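Local atomic coordinates of proteasome assembly chaperone family protein (PDB entry 3VR0), a protein that acts as an archaeal proteasome activator and is related to the proteasome assembly chaperones of the PAC2 family. Residues Y25-I30 / V130-T135; D32-E37 / E137-G142; N87-W92 / I103-D108. One frame throughout, in Å; residues are numbered along the deposited sequence.

Interaction 1 (Y25-I30 / V130-T135); sequences YERPDI and VQEFGT
The flat guanidinium of Arg27 has Phe133 CZ over one face, toward its rim, and Glu132 OE1 at its edge. Phe133 CZ stands 3.9 Å from Arg27 NH1, above the guanidinium plane and offset from its middle; the two planes are turned only 21° apart. At the edge, Arg27 NH2 gives a salt-bridging hydrogen bond of 2.8 Å to Glu132 OE1, which lies in the guanidinium plane, while NH1 adds a weak, more bent bond to the same oxygen. The guanidinium and carboxylate planes are nearly coplanar, 20° apart, and the second carboxylate oxygen takes no part in this pairing. Arg27 gets there by bends at chi2 and chi3 that fold its chain over toward the ring, whereas Glu132 is extended beyond CG. This charged pair lies at the exposed border of the contact.

Inward, the ring meets apolar groups. Pro28 CD approaches Phe133 CE1 to 3.6 Å, and Ile30 CG1 reaches Phe133 CD1 at 4.1 Å, both from an oblique direction. Elsewhere Phe129 packs edge-to-face with Phe133, and Tyr91 of strand 87-92 touches Pro28 and Ile30. Cutting Phe133 back to an alanine is likely to leave a gap beside Pro28 CD and Ile30 CG1 and to take the ring from the face of the Arg27 guanidinium.

Phe133 is held in a type I beta turn from Gln131 to Gly134. Val130 O accepts from Phe133 N at 3.1 Å and, on the opposite face of its carbonyl plane, from Thr135 OG1 at 2.7 Å. Gly134, with phi at 82°, carries the chain out of the turn. The arrangement is that of an alpha/beta fold in which the turn at the C-terminal end of helix 116-131 packs against the loop leading into strand 34-37.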
loop_
_atom_site.group_PDB
_atom_site.type_symbol
_atom_site.label_atom_id
_atom_site.label_comp_id
_atom_site.label_asym_id
_atom_site.label_seq_id
_atom_site.Cartn_x
_atom_site.Cartn_y
_atom_site.Cartn_z
ATOM N N TYR C 25 11.260 -29.580 2.722
ATOM C CA TYR C 25 11.926 -30.538 3.589
ATOM C C TYR C 25 12.486 -31.736 2.821
ATOM O O TYR C 25 13.584 -32.171 3.128
ATOM C CB TYR C 25 11.024 -30.944 4.764
ATOM C CG TYR C 25 10.695 -29.700 5.591
ATOM C CD1 TYR C 25 11.730 -28.889 6.100
ATOM C CD2 TYR C 25 9.363 -29.311 5.827
ATOM C CE1 TYR C 25 11.448 -27.743 6.835
ATOM C CE2 TYR C 25 9.068 -28.182 6.549
ATOM C CZ TYR C 25 10.114 -27.389 7.057
ATOM O OH TYR C 25 9.832 -26.250 7.786
ATOM N N GLU C 26 11.741 -32.213 1.815
ATOM C CA GLU C 26 12.179 -33.290 0.928
ATOM C C GLU C 26 11.418 -33.156 -0.376
ATOM O O GLU C 26 10.369 -32.506 -0.441
ATOM C CB GLU C 26 11.835 -34.658 1.574
ATOM C CG GLU C 26 10.309 -34.838 1.760
ATOM C CD GLU C 26 9.884 -36.255 2.135
ATOM O OE1 GLU C 26 10.414 -37.222 1.537
ATOM O OE2 GLU C 26 9.029 -36.384 3.053
ATOM N N ARG C 27 11.896 -33.840 -1.390
ATOM C CA ARG C 27 11.207 -34.023 -2.627
ATOM C C ARG C 27 10.478 -35.363 -2.667
ATOM O O ARG C 27 11.097 -36.417 -2.929
ATOM C CB ARG C 27 12.189 -34.004 -3.767
ATOM C CG ARG C 27 13.158 -32.806 -3.706
ATOM C CD ARG C 27 13.028 -32.151 -5.079
ATOM N NE ARG C 27 12.959 -30.755 -4.811
ATOM C CZ ARG C 27 12.415 -29.873 -5.605
ATOM N NH1 ARG C 27 11.851 -30.247 -6.745
ATOM N NH2 ARG C 27 12.416 -28.625 -5.199
ATOM N N PRO C 28 9.157 -35.328 -2.515
ATOM C CA PRO C 28 8.376 -36.567 -2.464
ATOM C C PRO C 28 8.309 -37.253 -3.804
ATOM O O PRO C 28 8.442 -36.636 -4.910
ATOM C CB PRO C 28 6.966 -36.100 -2.000
ATOM C CG PRO C 28 7.226 -34.666 -1.393
ATOM C CD PRO C 28 8.309 -34.136 -2.320
ATOM N N ASP C 29 8.081 -38.542 -3.682
ATOM C CA ASP C 29 8.060 -39.455 -4.793
ATOM C C ASP C 29 6.650 -39.428 -5.344
ATOM O O ASP C 29 5.852 -40.382 -5.140
ATOM C CB ASP C 29 8.451 -40.872 -4.302
ATOM C CG ASP C 29 8.397 -41.899 -5.424
ATOM O OD1 ASP C 29 8.434 -41.465 -6.578
ATOM O OD2 ASP C 29 8.329 -43.115 -5.148
ATOM N N ILE C 30 6.310 -38.338 -6.038
ATOM C CA ILE C 30 4.952 -38.218 -6.527
ATOM C C ILE C 30 4.999 -37.799 -7.928
ATOM O O ILE C 30 5.968 -37.196 -8.344
ATOM C CB ILE C 30 4.100 -37.210 -5.718
ATOM C CG1 ILE C 30 4.654 -35.736 -5.786
ATOM C CG2 ILE C 30 3.926 -37.755 -4.335
ATOM C CD1 ILE C 30 3.998 -34.787 -4.708
ATOM N N VAL C 130 4.583 -26.239 -7.197
ATOM C CA VAL C 130 3.782 -27.405 -7.483
ATOM C C VAL C 130 4.051 -27.957 -8.917
ATOM O O VAL C 130 4.035 -29.178 -9.145
ATOM C CB VAL C 130 2.353 -26.984 -7.097
ATOM C CG1 VAL C 130 1.368 -26.857 -8.215
ATOM C CG2 VAL C 130 1.895 -27.486 -5.734
ATOM N N GLN C 131 4.342 -27.068 -9.856
ATOM C CA GLN C 131 4.783 -27.466 -11.174
ATOM C C GLN C 131 6.158 -28.174 -11.189
ATOM O O GLN C 131 6.441 -28.909 -12.119
ATOM C CB GLN C 131 4.826 -26.270 -12.134
ATOM C CG GLN C 131 3.459 -25.738 -12.595
ATOM C CD GLN C 131 3.641 -24.598 -13.607
ATOM O OE1 GLN C 131 4.115 -23.507 -13.268
ATOM N NE2 GLN C 131 3.293 -24.862 -14.847
ATOM N N GLU C 132 6.997 -27.967 -10.180
ATOM C CA GLU C 132 8.218 -28.758 -10.121
ATOM C C GLU C 132 7.920 -30.244 -10.003
ATOM O O GLU C 132 8.776 -31.031 -10.343
ATOM C CB GLU C 132 9.137 -28.324 -8.984
ATOM C CG GLU C 132 9.610 -26.883 -9.124
ATOM C CD GLU C 132 10.473 -26.472 -7.967
ATOM O OE1 GLU C 132 10.854 -27.326 -7.099
ATOM O OE2 GLU C 132 10.800 -25.280 -7.936
ATOM N N PHE C 133 6.710 -30.620 -9.564
ATOM C CA PHE C 133 6.331 -32.035 -9.387
ATOM C C PHE C 133 5.464 -32.536 -10.510
ATOM O O PHE C 133 4.882 -33.603 -10.429
ATOM C CB PHE C 133 5.689 -32.247 -8.010
ATOM C CG PHE C 133 6.619 -31.911 -6.912
ATOM C CD1 PHE C 133 7.556 -32.859 -6.460
ATOM C CD2 PHE C 133 6.676 -30.598 -6.407
ATOM C CE1 PHE C 133 8.510 -32.492 -5.471
ATOM C CE2 PHE C 133 7.582 -30.240 -5.420
ATOM C CZ PHE C 133 8.504 -31.189 -4.956
ATOM N N GLY C 134 5.370 -31.741 -11.567
ATOM C CA GLY C 134 4.554 -32.101 -12.698
ATOM C C GLY C 134 3.070 -31.794 -12.540
ATOM O O GLY C 134 2.292 -32.294 -13.327
ATOM N N THR C 135 2.650 -31.039 -11.523
ATOM C CA THR C 135 1.221 -30.671 -11.346
ATOM C C THR C 135 0.647 -29.890 -12.525
ATOM O O THR C 135 1.275 -28.923 -13.005
ATOM C CB THR C 135 1.017 -29.793 -10.123
ATOM O OG1 THR C 135 1.656 -30.412 -9.007
ATOM C CG2 THR C 135 -0.495 -29.581 -9.824
#

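Interaction 2 (D32-E37 / E137-G142); sequences DPIFIE and EIITMG
Ile34 and Ile139 meet through CG2 and CG1, 3.7 Å apart, in the close-packed part of this contact, with Ile36 on the same face of the sheet. Ile36 CG2 lies 3.9 Å from Met141 CE, the methionine chain bending at chi3 to bring its methyl group there. Leu235 of helix 221-235 packs on Ile34 and Ile36, and Val227 and Val231 on Met141. On the other face Ile138 CG1 lies near the plane of the Phe35 ring, at its edge, and Leu197 of helix 192-202 packs on Ile138.

Between the two faces run parallel strands 34-37 and 137-145, adjacent and central in the mixed sheet of this alpha/beta fold. Phe35 N bonds to Glu137 O at 2.9 Å and Ile139 N to Phe35 O at 2.8 Å; Glu37 N then bonds to Ile139 O and Met141 N to Glu37 O. The alternation puts both polar groups of Phe35 and of Glu37 to work on this neighbour, while the backbone N and O of Ile36 point to strand 102-107.

Toward the strand ends the packing gives way to polar groups. Glu137 lies alongside Ile34, its OE1 4.0 Å from Ile34 CG1, and its carboxylate is held by Arg100 and Tyr168. At the C-terminal end Glu37 bends at chi2 (-87°), which brings OE1 to 3.2 Å from Thr140 CB, while OE2 accepts from Leu39 N. A water 2.7 Å from Glu37 OE2 also reaches Met141 O, joining the two strands by a polar bridge rather than apolar side chains. A gold ion lies about 6 Å from the Glu37 side chain.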
loop_
_atom_site.group_PDB
_atom_site.type_symbol
_atom_site.label_atom_id
_atom_site.label_comp_id
_atom_site.label_asym_id
_atom_site.label_seq_id
_atom_site.Cartn_x
_atom_site.Cartn_y
_atom_site.Cartn_z
ATOM N N ASP C 32 2.547 -36.140 -11.338
ATOM C CA ASP C 32 1.333 -35.611 -11.931
ATOM C C ASP C 32 0.267 -35.470 -10.846
ATOM O O ASP C 32 -0.855 -35.854 -11.072
ATOM C CB ASP C 32 0.822 -36.561 -13.041
ATOM C CG ASP C 32 -0.286 -35.942 -13.885
ATOM O OD1 ASP C 32 -0.412 -34.700 -13.907
ATOM O OD2 ASP C 32 -1.040 -36.699 -14.543
ATOM N N PRO C 33 0.626 -34.923 -9.675
ATOM C CA PRO C 33 -0.380 -34.872 -8.636
ATOM C C PRO C 33 -1.483 -33.848 -8.917
ATOM O O PRO C 33 -1.365 -32.981 -9.826
ATOM C CB PRO C 33 0.423 -34.490 -7.405
ATOM C CG PRO C 33 1.601 -33.704 -7.955
ATOM C CD PRO C 33 1.884 -34.245 -9.284
ATOM N N ILE C 34 -2.578 -33.965 -8.185
ATOM C CA ILE C 34 -3.589 -32.925 -8.232
ATOM C C ILE C 34 -3.240 -32.020 -7.054
ATOM O O ILE C 34 -2.936 -32.523 -5.962
ATOM C CB ILE C 34 -5.035 -33.497 -8.159
ATOM C CG1 ILE C 34 -5.371 -34.293 -9.459
ATOM C CG2 ILE C 34 -6.081 -32.360 -7.920
ATOM C CD1 ILE C 34 -6.645 -35.141 -9.373
ATOM N N PHE C 35 -3.229 -30.703 -7.306
ATOM C CA PHE C 35 -3.020 -29.701 -6.260
ATOM C C PHE C 35 -4.335 -29.285 -5.613
ATOM O O PHE C 35 -5.187 -28.698 -6.250
ATOM C CB PHE C 35 -2.314 -28.488 -6.908
ATOM C CG PHE C 35 -1.956 -27.363 -5.956
ATOM C CD1 PHE C 35 -1.659 -27.605 -4.637
ATOM C CD2 PHE C 35 -1.839 -26.035 -6.441
ATOM C CE1 PHE C 35 -1.307 -26.565 -3.770
ATOM C CE2 PHE C 35 -1.493 -24.988 -5.564
ATOM C CZ PHE C 35 -1.229 -25.249 -4.244
ATOM N N ILE C 36 -4.485 -29.508 -4.330
ATOM C CA ILE C 36 -5.698 -29.166 -3.662
ATOM C C ILE C 36 -5.491 -28.024 -2.664
ATOM O O ILE C 36 -4.574 -28.096 -1.825
ATOM C CB ILE C 36 -6.264 -30.365 -2.877
ATOM C CG1 ILE C 36 -6.480 -31.558 -3.816
ATOM C CG2 ILE C 36 -7.658 -30.009 -2.239
ATOM C CD1 ILE C 36 -7.027 -32.748 -3.087
ATOM N N GLU C 37 -6.361 -26.991 -2.740
ATOM C CA GLU C 37 -6.207 -25.779 -1.885
ATOM C C GLU C 37 -7.348 -25.597 -0.888
ATOM O O GLU C 37 -8.521 -25.553 -1.274
ATOM C CB GLU C 37 -6.029 -24.511 -2.720
ATOM C CG GLU C 37 -6.033 -23.206 -1.869
ATOM C CD GLU C 37 -7.433 -22.654 -1.644
ATOM O OE1 GLU C 37 -8.294 -22.910 -2.490
ATOM O OE2 GLU C 37 -7.719 -22.021 -0.602
ATOM N N GLU C 137 -3.116 -29.985 -12.628
ATOM C CA GLU C 137 -4.529 -29.987 -12.327
ATOM C C GLU C 137 -4.728 -29.503 -10.890
ATOM O O GLU C 137 -4.002 -29.927 -9.981
ATOM C CB GLU C 137 -5.118 -31.404 -12.465
ATOM C CG GLU C 137 -6.672 -31.392 -12.442
ATOM C CD GLU C 137 -7.325 -32.786 -12.726
ATOM O OE1 GLU C 137 -6.612 -33.677 -13.211
ATOM O OE2 GLU C 137 -8.526 -32.980 -12.405
ATOM N N ILE C 138 -5.720 -28.634 -10.697
ATOM C CA ILE C 138 -5.906 -27.930 -9.429
ATOM C C ILE C 138 -7.335 -28.051 -8.976
ATOM O O ILE C 138 -8.220 -27.857 -9.771
ATOM C CB ILE C 138 -5.595 -26.437 -9.615
ATOM C CG1 ILE C 138 -4.160 -26.230 -10.056
ATOM C CG2 ILE C 138 -5.806 -25.649 -8.341
ATOM C CD1 ILE C 138 -3.894 -24.839 -10.800
ATOM N N ILE C 139 -7.577 -28.303 -7.691
ATOM C CA ILE C 139 -8.929 -28.246 -7.187
ATOM C C ILE C 139 -8.914 -27.266 -6.025
ATOM O O ILE C 139 -8.138 -27.438 -5.108
ATOM C CB ILE C 139 -9.376 -29.653 -6.676
ATOM C CG1 ILE C 139 -9.385 -30.676 -7.841
ATOM C CG2 ILE C 139 -10.749 -29.550 -6.061
ATOM C CD1 ILE C 139 -9.836 -32.114 -7.365
ATOM N N THR C 140 -9.738 -26.212 -6.056
ATOM C CA THR C 140 -9.772 -25.307 -4.892
ATOM C C THR C 140 -11.085 -25.476 -4.128
ATOM O O THR C 140 -12.114 -25.717 -4.706
ATOM C CB THR C 140 -9.564 -23.830 -5.297
ATOM O OG1 THR C 140 -10.615 -23.462 -6.152
ATOM C CG2 THR C 140 -8.243 -23.634 -6.118
ATOM N N MET C 141 -11.018 -25.334 -2.822
ATOM C CA MET C 141 -12.127 -25.546 -1.970
ATOM C C MET C 141 -12.291 -24.278 -1.181
ATOM O O MET C 141 -11.306 -23.689 -0.730
ATOM C CB MET C 141 -11.807 -26.698 -1.008
ATOM C CG MET C 141 -11.394 -28.020 -1.778
ATOM S SD MET C 141 -11.275 -29.366 -0.601
ATOM C CE MET C 141 -10.071 -28.747 0.537
ATOM N N GLY C 142 -13.539 -23.879 -0.973
ATOM C CA GLY C 142 -13.834 -22.779 -0.076
ATOM C C GLY C 142 -15.351 -22.565 0.099
ATOM O O GLY C 142 -16.157 -23.463 -0.161
HETATM O O HOH W 1 -10.152 -21.625 0.393
#

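Interaction 3 (N87-W92 / I103-D108); sequences NEFYYW and IIVTGD
Phe89 turns one ring face to Val105, whose CG2 sits 4.1 Å from the ring centroid and 12° off its normal, a CH-pi contact almost over the centre. The same ring meets Ile103 at its edge, with Phe89 CD1 3.7 Å from Ile103 CG2. In Val105 the CG2 methyl is anti to the backbone N, which carries it over the ring and also places it 4.0 Å from Asn87 CB. Tyr90, on the opposite face of the sheet, brings its ring obliquely to the Thr106 CG2 methyl.

Beneath these side chains, four backbone bonds fix the pairing. Glu88 and Thr106 exchange two, from Glu88 N to Thr106 O at 2.7 Å and from Thr106 N to Glu88 O at 3.0 Å; Tyr90 and Ile104 exchange two more. Phe89 and Val105 form the non-hydrogen-bonded pair between them. Asn87 CA and Gly107 CA are 3.8 Å apart, a close approach that suits a residue without a side chain; Asn87 ND2 donates to Thr109 O.

Farther out, Tyr90 OH donates to Glu88 OE1 at 2.8 Å, from above the carboxylate plane, while Lys61 pairs with Glu88 OE2. Phe129 stacks edge-to-face on Phe89, Met126 of helix 116-131 touches Phe89 and Val105, and Ile54 of helix 45-57 covers Tyr90 and Ile104. Helices thus lie against both faces of an antiparallel beta hairpin, strands 87-92 and 102-107, built into the mixed sheet of an alpha/beta sandwich.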
loop_
_atom_site.group_PDB
_atom_site.type_symbol
_atom_site.label_atom_id
_atom_site.label_comp_id
_atom_site.label_asym_id
_atom_site.label_seq_id
_atom_site.Cartn_x
_atom_site.Cartn_y
_atom_site.Cartn_z
ATOM N N ASN C 87 1.946 -21.024 5.308
ATOM C CA ASN C 87 1.112 -22.056 4.707
ATOM C C ASN C 87 1.954 -23.351 4.730
ATOM O O ASN C 87 3.210 -23.290 4.827
ATOM C CB ASN C 87 0.725 -21.709 3.266
ATOM C CG ASN C 87 -0.101 -20.411 3.164
ATOM O OD1 ASN C 87 -0.236 -19.872 2.065
ATOM N ND2 ASN C 87 -0.651 -19.911 4.306
ATOM N N GLU C 88 1.279 -24.492 4.619
ATOM C CA GLU C 88 1.943 -25.778 4.727
ATOM C C GLU C 88 1.511 -26.596 3.567
ATOM O O GLU C 88 0.330 -26.556 3.208
ATOM C CB GLU C 88 1.521 -26.492 6.007
ATOM C CG GLU C 88 1.949 -25.793 7.290
ATOM C CD GLU C 88 1.446 -26.522 8.560
ATOM O OE1 GLU C 88 0.302 -27.090 8.569
ATOM O OE2 GLU C 88 2.207 -26.538 9.563
ATOM N N PHE C 89 2.450 -27.321 2.961
ATOM C CA PHE C 89 2.118 -28.254 1.906
ATOM C C PHE C 89 2.273 -29.689 2.434
ATOM O O PHE C 89 3.292 -30.009 3.070
ATOM C CB PHE C 89 3.046 -28.080 0.703
ATOM C CG PHE C 89 2.903 -26.777 -0.005
ATOM C CD1 PHE C 89 2.123 -26.677 -1.188
ATOM C CD2 PHE C 89 3.587 -25.657 0.445
ATOM C CE1 PHE C 89 2.030 -25.459 -1.883
ATOM C CE2 PHE C 89 3.478 -24.404 -0.252
ATOM C CZ PHE C 89 2.719 -24.314 -1.396
ATOM N N TYR C 90 1.266 -30.530 2.162
ATOM C CA TYR C 90 1.265 -31.951 2.529
ATOM C C TYR C 90 1.162 -32.760 1.256
ATOM O O TYR C 90 0.543 -32.311 0.277
ATOM C CB TYR C 90 0.048 -32.296 3.410
ATOM C CG TYR C 90 0.123 -31.690 4.785
ATOM C CD1 TYR C 90 0.473 -32.448 5.885
ATOM C CD2 TYR C 90 -0.136 -30.341 4.972
ATOM C CE1 TYR C 90 0.562 -31.864 7.151
ATOM C CE2 TYR C 90 -0.060 -29.757 6.210
ATOM C CZ TYR C 90 0.295 -30.509 7.289
ATOM O OH TYR C 90 0.360 -29.887 8.509
ATOM N N TYR C 91 1.737 -33.954 1.227
ATOM C CA TYR C 91 1.476 -34.789 0.048
ATOM C C TYR C 91 0.881 -36.148 0.412
ATOM O O TYR C 91 1.028 -36.650 1.545
ATOM C CB TYR C 91 2.759 -34.992 -0.771
ATOM C CG TYR C 91 3.722 -36.022 -0.151
ATOM C CD1 TYR C 91 3.658 -37.390 -0.508
ATOM C CD2 TYR C 91 4.655 -35.623 0.794
ATOM C CE1 TYR C 91 4.550 -38.334 0.052
ATOM C CE2 TYR C 91 5.552 -36.514 1.348
ATOM C CZ TYR C 91 5.487 -37.882 0.990
ATOM O OH TYR C 91 6.383 -38.737 1.569
ATOM N N TRP C 92 0.246 -36.756 -0.575
ATOM C CA TRP C 92 -0.243 -38.125 -0.401
ATOM C C TRP C 92 0.153 -38.876 -1.637
ATOM O O TRP C 92 -0.083 -38.399 -2.761
ATOM C CB TRP C 92 -1.756 -38.169 -0.254
ATOM C CG TRP C 92 -2.363 -39.518 -0.066
ATOM C CD1 TRP C 92 -2.376 -40.272 1.101
ATOM C CD2 TRP C 92 -3.114 -40.265 -1.038
ATOM N NE1 TRP C 92 -3.104 -41.428 0.890
ATOM C CE2 TRP C 92 -3.545 -41.460 -0.409
ATOM C CE3 TRP C 92 -3.444 -40.053 -2.398
ATOM C CZ2 TRP C 92 -4.316 -42.437 -1.083
ATOM C CZ3 TRP C 92 -4.213 -41.015 -3.067
ATOM C CH2 TRP C 92 -4.641 -42.211 -2.391
ATOM N N ILE C 103 -1.045 -33.049 -3.742
ATOM C CA ILE C 103 -0.454 -32.005 -2.896
ATOM C C ILE C 103 -1.616 -31.157 -2.341
ATOM O O ILE C 103 -2.509 -30.705 -3.109
ATOM C CB ILE C 103 0.500 -31.082 -3.721
ATOM C CG1 ILE C 103 1.600 -31.911 -4.391
ATOM C CG2 ILE C 103 1.093 -29.880 -2.827
ATOM C CD1 ILE C 103 2.524 -31.106 -5.277
ATOM N N ILE C 104 -1.576 -30.912 -1.033
ATOM C CA ILE C 104 -2.620 -30.197 -0.382
ATOM C C ILE C 104 -1.982 -29.045 0.379
ATOM O O ILE C 104 -1.053 -29.246 1.129
ATOM C CB ILE C 104 -3.445 -31.098 0.596
ATOM C CG1 ILE C 104 -4.025 -32.302 -0.141
ATOM C CG2 ILE C 104 -4.585 -30.251 1.282
ATOM C CD1 ILE C 104 -4.469 -33.458 0.816
ATOM N N VAL C 105 -2.457 -27.828 0.140
ATOM C CA VAL C 105 -1.934 -26.687 0.890
ATOM C C VAL C 105 -3.024 -26.194 1.826
ATOM O O VAL C 105 -4.192 -26.148 1.451
ATOM C CB VAL C 105 -1.458 -25.511 -0.037
ATOM C CG1 VAL C 105 -2.614 -24.929 -0.887
ATOM C CG2 VAL C 105 -0.796 -24.406 0.767
ATOM N N THR C 106 -2.624 -25.849 3.036
ATOM C CA THR C 106 -3.454 -25.105 3.970
ATOM C C THR C 106 -2.544 -24.142 4.754
ATOM O O THR C 106 -1.364 -24.007 4.457
ATOM C CB THR C 106 -4.287 -26.065 4.905
ATOM O OG1 THR C 106 -5.291 -25.315 5.599
ATOM C CG2 THR C 106 -3.431 -26.806 5.955
ATOM N N GLY C 107 -3.063 -23.477 5.765
ATOM C CA GLY C 107 -2.225 -22.575 6.526
ATOM C C GLY C 107 -2.971 -21.602 7.404
ATOM O O GLY C 107 -4.201 -21.676 7.550
ATOM N N ASP C 108 -2.213 -20.728 8.053
ATOM C CA ASP C 108 -2.779 -19.765 8.973
ATOM C C ASP C 108 -3.656 -18.682 8.274
ATOM O O ASP C 108 -4.592 -18.168 8.879
ATOM C CB ASP C 108 -1.656 -19.038 9.712
ATOM C CG ASP C 108 -0.751 -19.973 10.507
ATOM O OD1 ASP C 108 -1.254 -20.779 11.302
ATOM O OD2 ASP C 108 0.482 -19.861 10.379
#

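Overall arrangement
From the N terminus, the chain leaves strand 21-24 through the loop 25-30, which meets the turn at 130-135 about 100 residues later, closing interaction 1. It then enters strand 34-37, whose partner 137-142 follows that turn, so interactions 1 and 2 cross along the sequence. The short hairpin of interaction 3 closes within both of these long loops. In space the three meet: Ile36 N and O probably bond to Ile103 O and Val105 N, making strand 102-107 the other neighbour of strand 34-37. Ile103 also packs on Ile30 and Val130, and Pro33 on Thr135. Together they tie the hairpin, the central parallel strands and the end of helix 116-131.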